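Local coordinates for glucose-binding protein (PDB 2B3F) that binds glucose and galactose as a periplasmic binding protein and probably hands them to a binding-protein-dependent sugar transport system, at residues Q95-G100 / A316-S321; N117-N122 / M241-A246; D184-L189 / R341-L346; F273-D278 / R335-N340. All blocks are in the same frame, centred on the assembly; numbering follows the deposited sequence.

Contact 1: Q95-G100 / A316-S321; sequences QAFPKG and AARLDS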
# COMPACT_ATOMS: atom_id res chain seq x y z
N GLN A 95 7.19 -21.54 -7.85
CA GLN A 95 8.62 -21.28 -7.83
C GLN A 95 8.95 -19.86 -8.24
O GLN A 95 10.03 -19.36 -7.94
CB GLN A 95 9.37 -22.25 -8.77
CG GLN A 95 9.37 -23.72 -8.31
CD GLN A 95 8.04 -24.40 -8.50
OE1 GLN A 95 7.45 -24.34 -9.58
NE2 GLN A 95 7.56 -25.07 -7.46
N ALA A 96 8.01 -19.21 -8.93
CA ALA A 96 8.22 -17.86 -9.45
C ALA A 96 8.07 -16.75 -8.39
O ALA A 96 8.62 -15.69 -8.58
CB ALA A 96 7.25 -17.60 -10.59
N PHE A 97 7.31 -16.99 -7.33
CA PHE A 97 7.10 -16.00 -6.26
C PHE A 97 7.74 -16.46 -4.95
O PHE A 97 7.83 -17.69 -4.71
CB PHE A 97 5.61 -15.79 -6.01
CG PHE A 97 4.86 -15.26 -7.20
CD1 PHE A 97 5.17 -14.02 -7.71
CD2 PHE A 97 3.87 -16.02 -7.81
CE1 PHE A 97 4.51 -13.53 -8.83
CE2 PHE A 97 3.20 -15.54 -8.92
CZ PHE A 97 3.52 -14.27 -9.43
N PRO A 98 8.13 -15.51 -4.09
CA PRO A 98 8.69 -15.87 -2.77
C PRO A 98 7.66 -16.56 -1.90
O PRO A 98 6.46 -16.26 -1.99
CB PRO A 98 9.13 -14.53 -2.16
CG PRO A 98 8.49 -13.48 -2.94
CD PRO A 98 8.03 -14.04 -4.26
N LYS A 99 8.13 -17.49 -1.07
CA LYS A 99 7.23 -18.34 -0.29
C LYS A 99 6.31 -17.53 0.61
O LYS A 99 5.13 -17.87 0.78
CB LYS A 99 8.04 -19.30 0.57
CG LYS A 99 7.18 -20.31 1.33
CD LYS A 99 7.93 -20.94 2.51
CE LYS A 99 7.02 -21.91 3.26
NZ LYS A 99 5.84 -21.22 3.89
N GLY A 100 6.85 -16.47 1.20
CA GLY A 100 6.09 -15.58 2.10
C GLY A 100 4.91 -14.94 1.41
O GLY A 100 3.84 -14.77 2.01
N ALA A 316 8.44 -5.73 -9.07
CA ALA A 316 7.75 -6.94 -9.44
C ALA A 316 7.67 -7.90 -8.25
O ALA A 316 8.55 -7.92 -7.40
CB ALA A 316 8.49 -7.63 -10.60
N ALA A 317 6.60 -8.68 -8.21
CA ALA A 317 6.48 -9.79 -7.26
C ALA A 317 7.32 -11.00 -7.71
O ALA A 317 7.82 -11.76 -6.88
CB ALA A 317 5.04 -10.21 -7.10
N ARG A 318 7.46 -11.18 -9.02
CA ARG A 318 8.23 -12.32 -9.56
C ARG A 318 9.69 -12.22 -9.19
O ARG A 318 10.32 -11.18 -9.38
CB ARG A 318 8.12 -12.38 -11.08
CG ARG A 318 6.81 -12.93 -11.57
CD ARG A 318 6.86 -13.10 -13.05
NE ARG A 318 7.78 -14.18 -13.41
CZ ARG A 318 7.42 -15.43 -13.66
NH1 ARG A 318 6.16 -15.81 -13.67
NH2 ARG A 318 8.37 -16.30 -13.97
N LEU A 319 10.25 -13.35 -8.72
CA LEU A 319 11.67 -13.42 -8.37
C LEU A 319 12.62 -13.17 -9.57
O LEU A 319 13.75 -12.73 -9.37
CB LEU A 319 12.00 -14.77 -7.72
CG LEU A 319 11.37 -15.10 -6.37
CD1 LEU A 319 11.42 -16.59 -6.05
CD2 LEU A 319 12.06 -14.32 -5.29
N ASP A 320 12.17 -13.46 -10.79
CA ASP A 320 13.03 -13.38 -11.98
C ASP A 320 13.02 -12.01 -12.66
O ASP A 320 13.56 -11.83 -13.76
CB ASP A 320 12.73 -14.51 -12.99
CG ASP A 320 11.35 -14.45 -13.61
OD1 ASP A 320 10.54 -13.52 -13.28
OD2 ASP A 320 11.05 -15.34 -14.46
N SER A 321 12.41 -11.02 -11.99
CA SER A 321 12.36 -9.67 -12.50
C SER A 321 13.74 -9.12 -12.91
O SER A 321 14.73 -9.31 -12.21
CB SER A 321 11.72 -8.74 -11.44
OG SER A 321 11.60 -7.41 -11.94
O HOH W 1 10.05 -15.53 -11.09
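Ala96 and Arg318 meet with the methyl over one face of the guanidinium group: Ala96 CB stands 3.7 Å from Arg318 NH1, displaced toward the rim of the flat group. The guanidinium turns back toward its own loop, its chain bent at chi3 (69°), and meets Asp320 edge-on through NE and NH2. Arg318 NE reaches Asp320 OD1 at 2.8 Å, while NH2 takes OD2 from above the carboxylate plane, a two-point salt bridge that should fix the rotation of the guanidinium. The remaining nitrogen, NH1, is bonded to the carbonyl of Gly300. Phe97 lies obliquely to the same arginine, its ring plane turned 65° from the guanidinium, and Phe97 CE1 comes within 3.6 Å of Arg318 CG. The edge of this ring also faces the carbonyl of Ala317, and CE1 touches Ala317 CB. In the solute-binding protein fold, this joins the break between helices 93-96 and 99-105, where Pro98 holds the N-cap position, to the loop that leads from helix 302-312 to helix 328-339. The loop turns back on itself through a type I beta turn from Arg318 to Ser321. Leu319, at the second position of that turn, gives its backbone N-H to Ala96 O in a nearly straight bond of 2.9 Å, and water 1 donates to the same oxygen while accepting from Asp320 N. Beside this bond the leucine side chain runs past the proline ring in the opposite direction, with Leu319 CG 4.1 Å from Pro98 CD, and its CD1 reaches back to the carbonyl of Gln95, 3.6 Å from that oxygen.

Contact 2: N117-N122 / M241-A246; sequences NIHRSN and MGDWAA. With GAL (beta-D-galactopyranose), chain G.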
# COMPACT_ATOMS: atom_id res chain seq x y z
N ASN A 117 2.72 -7.19 -8.06
CA ASN A 117 3.75 -6.30 -7.60
C ASN A 117 4.04 -6.47 -6.11
O ASN A 117 3.41 -7.29 -5.41
CB ASN A 117 3.35 -4.84 -7.90
CG ASN A 117 2.15 -4.36 -7.09
OD1 ASN A 117 1.68 -5.05 -6.20
ND2 ASN A 117 1.66 -3.16 -7.40
N ILE A 118 5.00 -5.69 -5.67
CA ILE A 118 5.25 -5.43 -4.26
C ILE A 118 5.41 -3.91 -4.12
O ILE A 118 6.24 -3.30 -4.78
CB ILE A 118 6.54 -6.11 -3.75
CG1 ILE A 118 6.46 -7.64 -3.88
CG2 ILE A 118 6.85 -5.72 -2.33
CD1 ILE A 118 5.50 -8.34 -2.96
N HIS A 119 4.57 -3.30 -3.27
CA HIS A 119 4.80 -1.93 -2.84
C HIS A 119 5.35 -1.92 -1.41
O HIS A 119 5.11 -2.85 -0.61
CB HIS A 119 3.51 -1.08 -2.88
CG HIS A 119 3.19 -0.43 -4.20
ND1 HIS A 119 3.97 0.55 -4.77
CD2 HIS A 119 2.11 -0.57 -5.01
CE1 HIS A 119 3.39 0.98 -5.89
NE2 HIS A 119 2.26 0.31 -6.06
N ARG A 120 6.05 -0.85 -1.08
CA ARG A 120 6.56 -0.58 0.25
C ARG A 120 5.77 0.59 0.85
O ARG A 120 5.63 1.64 0.19
CB ARG A 120 8.02 -0.17 0.18
CG ARG A 120 8.66 -0.07 1.53
CD ARG A 120 10.15 0.13 1.40
NE ARG A 120 10.80 0.09 2.70
CZ ARG A 120 12.11 0.11 2.85
NH1 ARG A 120 12.90 0.18 1.80
NH2 ARG A 120 12.64 0.04 4.06
N SER A 121 5.32 0.41 2.08
CA SER A 121 4.56 1.43 2.78
C SER A 121 5.46 2.47 3.45
O SER A 121 5.17 3.68 3.39
CB SER A 121 3.65 0.78 3.83
OG SER A 121 3.02 1.79 4.62
N ASN A 122 6.54 2.02 4.10
CA ASN A 122 7.32 2.88 5.00
C ASN A 122 8.46 3.62 4.29
O ASN A 122 9.65 3.32 4.55
CB ASN A 122 7.82 2.07 6.21
CG ASN A 122 8.75 0.90 5.82
OD1 ASN A 122 8.52 0.18 4.84
ND2 ASN A 122 9.82 0.72 6.60
N MET A 241 4.80 7.97 2.61
CA MET A 241 3.82 7.41 1.69
C MET A 241 4.42 6.21 0.95
O MET A 241 5.65 6.12 0.80
CB MET A 241 3.39 8.50 0.71
CG MET A 241 2.31 8.16 -0.30
SD MET A 241 0.88 7.35 0.43
CE MET A 241 0.36 8.46 1.75
N GLY A 242 3.56 5.32 0.50
CA GLY A 242 4.01 4.17 -0.29
C GLY A 242 4.69 4.59 -1.57
O GLY A 242 4.50 5.71 -2.06
N ASP A 243 5.44 3.67 -2.17
CA ASP A 243 6.25 4.00 -3.34
C ASP A 243 5.50 4.14 -4.66
O ASP A 243 6.11 4.42 -5.71
CB ASP A 243 7.51 3.11 -3.47
CG ASP A 243 7.27 1.62 -3.27
OD1 ASP A 243 6.12 1.12 -3.27
OD2 ASP A 243 8.29 0.91 -3.08
N TRP A 244 4.17 4.07 -4.62
CA TRP A 244 3.38 4.63 -5.73
C TRP A 244 3.74 6.12 -5.91
O TRP A 244 3.56 6.69 -6.98
CB TRP A 244 1.87 4.46 -5.52
CG TRP A 244 1.36 4.78 -4.14
CD1 TRP A 244 0.85 5.97 -3.68
CD2 TRP A 244 1.22 3.84 -3.06
NE1 TRP A 244 0.44 5.83 -2.37
CE2 TRP A 244 0.68 4.54 -1.96
CE3 TRP A 244 1.55 2.48 -2.91
CZ2 TRP A 244 0.42 3.91 -0.74
CZ3 TRP A 244 1.31 1.88 -1.70
CH2 TRP A 244 0.75 2.57 -0.62
N ALA A 245 4.26 6.74 -4.85
CA ALA A 245 4.73 8.15 -4.92
C ALA A 245 5.91 8.30 -5.87
O ALA A 245 5.97 9.26 -6.61
CB ALA A 245 5.09 8.67 -3.54
N ALA A 246 6.82 7.31 -5.88
CA ALA A 246 7.92 7.33 -6.83
C ALA A 246 7.39 7.24 -8.27
O ALA A 246 7.86 7.98 -9.14
CB ALA A 246 8.93 6.21 -6.54
C1 GAL G . -2.71 1.05 -2.34
C2 GAL G . -2.52 0.21 -3.61
C3 GAL G . -1.59 0.88 -4.61
C4 GAL G . -2.01 2.32 -4.89
C5 GAL G . -2.27 3.03 -3.54
C6 GAL G . -2.73 4.49 -3.66
O1 GAL G . -3.63 0.47 -1.47
O2 GAL G . -2.06 -1.10 -3.24
O3 GAL G . -1.57 0.14 -5.82
O4 GAL G . -3.16 2.27 -5.70
O5 GAL G . -3.21 2.34 -2.75
O6 GAL G . -4.04 4.56 -4.13
O HOH W 2 8.54 -1.82 -3.55
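Arg120 and Asp243 join the two backbones where Ser121 and Gly242 bring their CA atoms to 4.2 Å: Asp243 N donates to Arg120 O, and the CA of Gly242 touches the same carbonyl at 3.0 Å. The aspartate side chain returns the bond. Its CG is turned between its own backbone N and carbonyl carbon (chi1 47°), a crowded position from which OD1 accepts two donors on opposite faces of the carboxylate plane. One is His119 ND1, at 2.7 Å and in the plane of the imidazole; the other is Arg120 N at 2.9 Å. The second oxygen, OD2, is held by Tyr329 and by water 2, which also donates to Ile118 O. Whereas Asp243 meets the imidazole at its edge, Trp244 comes over one face in a T-shaped (edge-to-face) stack, with planes at 84° and Trp244 CE3 3.6 Å from His119 CG. That indole is itself sandwiched. Gly242 CA packs against one face toward the rim, where a side chain on the glycine would clash with the ring, and the galactose lies over the opposite face, its C5 3.6 Å from Trp244 CD2, the CH-pi platform familiar from sugar-binding proteins. Asp243 thus acts as a second-shell residue, positioning His119 of the pocket, while Trp244 meets the sugar directly. With ND1 donating to Asp243, His119 NE2 is left to bond Lys312 NZ, which itself binds the galactose, and the buried carboxylate would probably polarise the imidazole and strengthen NE2 as an acceptor.

Contact 3: D184-L189 / R341-L346; sequences DDWNNL and RIVGSL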
# COMPACT_ATOMS: atom_id res chain seq x y z
N ASP A 184 8.66 -7.27 15.53
CA ASP A 184 8.06 -8.40 16.23
C ASP A 184 6.77 -8.00 16.93
O ASP A 184 5.77 -8.69 16.80
CB ASP A 184 9.05 -8.98 17.24
CG ASP A 184 10.17 -9.76 16.57
OD1 ASP A 184 9.94 -10.41 15.53
OD2 ASP A 184 11.30 -9.73 17.12
N ASP A 185 6.80 -6.89 17.68
CA ASP A 185 5.59 -6.44 18.38
C ASP A 185 4.56 -5.85 17.42
O ASP A 185 3.36 -5.99 17.67
CB ASP A 185 5.91 -5.46 19.51
CG ASP A 185 6.12 -6.16 20.85
OD1 ASP A 185 5.77 -7.35 21.00
OD2 ASP A 185 6.63 -5.49 21.76
N TRP A 186 5.01 -5.25 16.31
CA TRP A 186 4.07 -4.94 15.20
C TRP A 186 3.30 -6.20 14.80
O TRP A 186 2.07 -6.21 14.78
CB TRP A 186 4.80 -4.31 14.00
CG TRP A 186 3.94 -4.21 12.77
CD1 TRP A 186 3.97 -5.02 11.67
CD2 TRP A 186 2.91 -3.24 12.53
NE1 TRP A 186 3.01 -4.63 10.77
CE2 TRP A 186 2.35 -3.53 11.26
CE3 TRP A 186 2.40 -2.17 13.26
CZ2 TRP A 186 1.31 -2.78 10.71
CZ3 TRP A 186 1.36 -1.41 12.71
CH2 TRP A 186 0.83 -1.72 11.44
N ASN A 187 4.01 -7.29 14.52
CA ASN A 187 3.36 -8.55 14.15
C ASN A 187 2.44 -9.08 15.24
O ASN A 187 1.39 -9.70 14.96
CB ASN A 187 4.39 -9.64 13.79
CG ASN A 187 5.13 -9.34 12.47
OD1 ASN A 187 4.77 -8.43 11.73
ND2 ASN A 187 6.18 -10.12 12.18
N ASN A 188 2.80 -8.80 16.49
CA ASN A 188 2.01 -9.27 17.62
C ASN A 188 0.67 -8.57 17.78
O ASN A 188 -0.23 -9.12 18.42
CB ASN A 188 2.82 -9.19 18.91
CG ASN A 188 3.91 -10.26 18.99
OD1 ASN A 188 3.80 -11.31 18.35
ND2 ASN A 188 4.96 -9.99 19.77
N LEU A 189 0.50 -7.39 17.18
CA LEU A 189 -0.82 -6.78 17.17
C LEU A 189 -1.81 -7.63 16.40
O LEU A 189 -2.98 -7.74 16.78
CB LEU A 189 -0.79 -5.37 16.56
CG LEU A 189 -0.01 -4.29 17.30
CD1 LEU A 189 0.12 -3.04 16.42
CD2 LEU A 189 -0.67 -3.96 18.63
N ARG A 341 14.18 -7.30 6.84
CA ARG A 341 13.11 -7.98 7.54
C ARG A 341 11.79 -7.48 6.95
O ARG A 341 11.61 -6.27 6.81
CB ARG A 341 13.17 -7.62 9.02
CG ARG A 341 11.97 -8.01 9.84
CD ARG A 341 11.95 -9.48 10.16
NE ARG A 341 10.76 -9.87 10.91
CZ ARG A 341 10.63 -9.83 12.25
NH1 ARG A 341 11.62 -9.44 13.04
NH2 ARG A 341 9.48 -10.22 12.80
N ILE A 342 10.90 -8.41 6.62
CA ILE A 342 9.62 -8.08 5.98
C ILE A 342 8.50 -8.16 7.00
O ILE A 342 8.37 -9.13 7.75
CB ILE A 342 9.30 -9.04 4.80
CG1 ILE A 342 10.45 -9.13 3.81
CG2 ILE A 342 8.01 -8.63 4.10
CD1 ILE A 342 10.94 -7.83 3.32
N VAL A 343 7.67 -7.11 7.04
CA VAL A 343 6.39 -7.17 7.75
C VAL A 343 5.31 -6.64 6.81
O VAL A 343 5.64 -6.11 5.74
CB VAL A 343 6.38 -6.32 9.07
CG1 VAL A 343 7.50 -6.77 10.03
CG2 VAL A 343 6.52 -4.83 8.76
N GLY A 344 4.06 -6.78 7.22
CA GLY A 344 2.93 -6.41 6.36
C GLY A 344 2.29 -5.10 6.78
O GLY A 344 2.29 -4.74 7.97
N SER A 345 1.73 -4.42 5.79
CA SER A 345 0.89 -3.23 6.00
C SER A 345 -0.49 -3.54 6.56
O SER A 345 -1.14 -4.51 6.16
CB SER A 345 0.73 -2.49 4.67
OG SER A 345 -0.14 -1.37 4.78
N LEU A 346 -0.95 -2.67 7.46
CA LEU A 346 -2.35 -2.63 7.90
C LEU A 346 -3.24 -1.92 6.88
O LEU A 346 -4.29 -2.41 6.48
CB LEU A 346 -2.46 -1.87 9.23
CG LEU A 346 -3.85 -1.37 9.67
CD1 LEU A 346 -4.79 -2.55 9.87
CD2 LEU A 346 -3.72 -0.55 10.94
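Asp184 and Arg341 supply the charged interaction, at the exposed margin of the contact. Both terminal nitrogens of the arginine address one oxygen: NH2 lies 2.8 Å from Asp184 OD1 on its anti side, whereas the bond from NH1 is weak. The carboxylate and guanidinium planes are 45° apart, so this is a skewed salt bridge and not a flat paired one. Arg341 gets there through a bend at chi2, which swings its far end over to the helix.

The uncharged hydrogen bond across the contact comes from Trp186. Its NE1 donates a hydrogen bond to Gly344 O at 2.9 Å, within the carbonyl plane and close to the plane of the indole, and the buried N-H is thereby satisfied. Trp186 CG sits opposite the backbone N (chi1 170°), which carries the ring out from the helix to the strand.

Apolar packing surrounds that bond. Trp186 CD1 rests 3.8 Å from Val343 CB, and at the far end of the indole Trp186 CH2 meets Leu346 CB at 4.0 Å, the two side chains crossing at about a right angle. Trp190 of the same helix stacks edge-to-face on Trp186. Replacing Trp186 with a leucine would probably leave Gly344 O without this donor and open a gap between Val343 and Leu346.

Helix 166-190 here runs nearly parallel to strand 341-344: the axes of helix segment 184-189 and strand 341-344 approach to 9.0 Å, inclined by 25°. Such a helix lying along an edge strand is the layered alpha/beta packing of the periplasmic binding protein fold, in which this strand pairs in parallel with strand 272-280.

Contact 4: F273-D278 / R335-N340; sequences FMMLSD and RDWRSN. With GAL (beta-D-galactopyranose), chain G.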
# COMPACT_ATOMS: atom_id res chain seq x y z
N PHE A 273 11.05 -3.68 5.84
CA PHE A 273 10.32 -3.37 4.61
C PHE A 273 8.88 -3.74 4.94
O PHE A 273 8.56 -4.92 5.12
CB PHE A 273 10.91 -4.21 3.47
CG PHE A 273 10.39 -3.89 2.08
CD1 PHE A 273 11.27 -3.54 1.07
CD2 PHE A 273 9.05 -4.07 1.75
CE1 PHE A 273 10.84 -3.31 -0.24
CE2 PHE A 273 8.61 -3.85 0.43
CZ PHE A 273 9.50 -3.46 -0.56
N MET A 274 8.03 -2.73 5.08
CA MET A 274 6.61 -2.97 5.33
C MET A 274 5.93 -3.09 3.97
O MET A 274 5.79 -2.10 3.25
CB MET A 274 5.97 -1.84 6.15
CG MET A 274 4.50 -2.10 6.39
SD MET A 274 3.71 -0.82 7.41
CE MET A 274 4.16 -1.35 9.02
N MET A 275 5.54 -4.31 3.62
CA MET A 275 5.08 -4.59 2.27
C MET A 275 3.57 -4.62 2.15
O MET A 275 2.84 -4.74 3.14
CB MET A 275 5.65 -5.93 1.76
CG MET A 275 5.18 -7.14 2.52
SD MET A 275 3.54 -7.79 2.09
CE MET A 275 3.80 -8.40 0.41
N LEU A 276 3.13 -4.52 0.90
CA LEU A 276 1.78 -4.84 0.47
C LEU A 276 1.90 -5.35 -0.96
O LEU A 276 2.94 -5.14 -1.61
CB LEU A 276 0.86 -3.60 0.52
CG LEU A 276 1.36 -2.41 -0.30
CD1 LEU A 276 0.32 -1.93 -1.30
CD2 LEU A 276 1.91 -1.26 0.57
N SER A 277 0.85 -5.97 -1.47
CA SER A 277 0.88 -6.49 -2.83
C SER A 277 -0.48 -6.41 -3.46
O SER A 277 -1.46 -6.89 -2.90
CB SER A 277 1.38 -7.95 -2.83
OG SER A 277 1.33 -8.48 -4.14
N ASP A 278 -0.54 -5.75 -4.62
CA ASP A 278 -1.72 -5.71 -5.45
C ASP A 278 -1.80 -7.03 -6.21
O ASP A 278 -0.79 -7.48 -6.75
CB ASP A 278 -1.63 -4.54 -6.43
CG ASP A 278 -1.67 -3.18 -5.72
OD1 ASP A 278 -2.62 -2.99 -4.93
OD2 ASP A 278 -0.76 -2.35 -5.96
N ARG A 335 16.61 -4.12 -3.94
CA ARG A 335 17.67 -4.53 -3.01
C ARG A 335 17.13 -4.72 -1.59
O ARG A 335 17.36 -5.76 -0.95
CB ARG A 335 18.80 -3.50 -3.02
CG ARG A 335 19.61 -3.53 -4.31
CD ARG A 335 20.91 -2.78 -4.16
NE ARG A 335 20.70 -1.34 -4.03
CZ ARG A 335 20.58 -0.50 -5.06
NH1 ARG A 335 20.61 -0.94 -6.31
NH2 ARG A 335 20.40 0.78 -4.84
N ASP A 336 16.39 -3.72 -1.10
CA ASP A 336 15.81 -3.81 0.24
C ASP A 336 14.81 -4.95 0.41
O ASP A 336 14.74 -5.56 1.47
CB ASP A 336 15.15 -2.48 0.63
CG ASP A 336 16.16 -1.38 0.88
OD1 ASP A 336 17.40 -1.66 0.83
OD2 ASP A 336 15.74 -0.23 1.14
N TRP A 337 14.04 -5.25 -0.63
CA TRP A 337 13.10 -6.37 -0.59
C TRP A 337 13.83 -7.69 -0.28
O TRP A 337 13.33 -8.53 0.46
CB TRP A 337 12.36 -6.45 -1.92
CG TRP A 337 11.42 -7.56 -2.13
CD1 TRP A 337 11.43 -8.44 -3.18
CD2 TRP A 337 10.29 -7.91 -1.33
NE1 TRP A 337 10.39 -9.32 -3.07
CE2 TRP A 337 9.67 -9.02 -1.95
CE3 TRP A 337 9.74 -7.42 -0.14
CZ2 TRP A 337 8.54 -9.64 -1.42
CZ3 TRP A 337 8.61 -8.03 0.37
CH2 TRP A 337 8.02 -9.12 -0.25
N ARG A 338 15.03 -7.83 -0.84
CA ARG A 338 15.79 -9.07 -0.67
C ARG A 338 16.58 -9.16 0.64
O ARG A 338 16.85 -10.26 1.12
CB ARG A 338 16.74 -9.30 -1.87
CG ARG A 338 16.07 -9.43 -3.25
CD ARG A 338 14.82 -10.29 -3.26
NE ARG A 338 14.36 -10.50 -4.63
CZ ARG A 338 14.68 -11.57 -5.38
NH1 ARG A 338 15.38 -12.56 -4.87
NH2 ARG A 338 14.23 -11.67 -6.62
N SER A 339 16.94 -8.01 1.19
CA SER A 339 17.82 -7.96 2.37
C SER A 339 17.13 -7.69 3.70
O SER A 339 17.63 -8.05 4.77
CB SER A 339 18.88 -6.89 2.16
OG SER A 339 18.31 -5.60 2.23
N ASN A 340 15.99 -7.00 3.66
CA ASN A 340 15.38 -6.52 4.89
C ASN A 340 14.48 -7.55 5.57
O ASN A 340 14.06 -8.54 4.97
CB ASN A 340 14.49 -5.30 4.58
CG ASN A 340 15.28 -4.03 4.26
OD1 ASN A 340 16.45 -4.07 3.85
ND2 ASN A 340 14.63 -2.90 4.44
C1 GAL G . -2.71 1.05 -2.34
C2 GAL G . -2.52 0.21 -3.61
C3 GAL G . -1.59 0.88 -4.61
C4 GAL G . -2.01 2.32 -4.89
C5 GAL G . -2.27 3.03 -3.54
C6 GAL G . -2.73 4.49 -3.66
O1 GAL G . -3.63 0.47 -1.47
O2 GAL G . -2.06 -1.10 -3.24
O3 GAL G . -1.57 0.14 -5.82
O4 GAL G . -3.16 2.27 -5.70
O5 GAL G . -3.21 2.34 -2.75
O6 GAL G . -4.04 4.56 -4.13
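Phe273 and Trp337 form an aromatic pair whose planes stand at 55°, well short of the perpendicular, although the indole still turns its edge to the phenyl face. Trp337 CE3 sits over the centre of the Phe273 ring, 3.8 Å from CE2, and the six-membered rings have their centroids 5.1 Å apart. The phenyl group gets beneath the helix because its CG lies trans to the strand nitrogen (chi1 -173°); there its CD1 also approaches Trp337 N, at 3.7 Å. Further along the strand, Met275 adds its aliphatic part: CB comes within 3.9 Å of Trp337 CZ3, while bends at chi2 and chi3 fold the rest of its chain. On the other flank, Asn340, the first residue beyond the helix, packs its CB against Phe273 CB. A valine in place of Phe273 would probably open a gap beneath the helix and leave the edge of Trp337 without the aromatic face it now rests on.

The helix crosses the strand steeply: the axis of residues 335-339 lies at 103° to that of residues 273-276. Asp336, whose CB brushes the phenyl ring, sends its carboxylate away to a salt bridge with Arg120 of the neighbouring strand 119-120. Further along strand 272-280, Asp278 receives the galactose hydroxyls, O2 on OD1 and O3 on OD2, both at 2.6 Å. The chemistry is therefore divided along one strand: aromatic and aliphatic packing holds its start under helix 328-339, and a carboxylate near its end provides two acceptors for adjacent sugar hydroxyls.

In the fold
From the N terminus, residues 95-100 come first and wait for 316-321, so contact 1 closes a long loop that contains all of contact 2, between 117-122 and 241-246. Residues 184-189 lie within that loop too, but their partner 341-346 comes after it, so contacts 1 and 3 cross, as do contacts 2 and 3. Contact 4, 273-278 with 335-340, opens after contact 2 has closed, crosses contact 1 and falls inside the span of contact 3. Strand 272-280 unites three of them: it pairs with strand 119-120 of contact 2 and strand 341-344 of contact 3. Contacts 2 and 4 both reach the galactose, while contact 1 touches each of them.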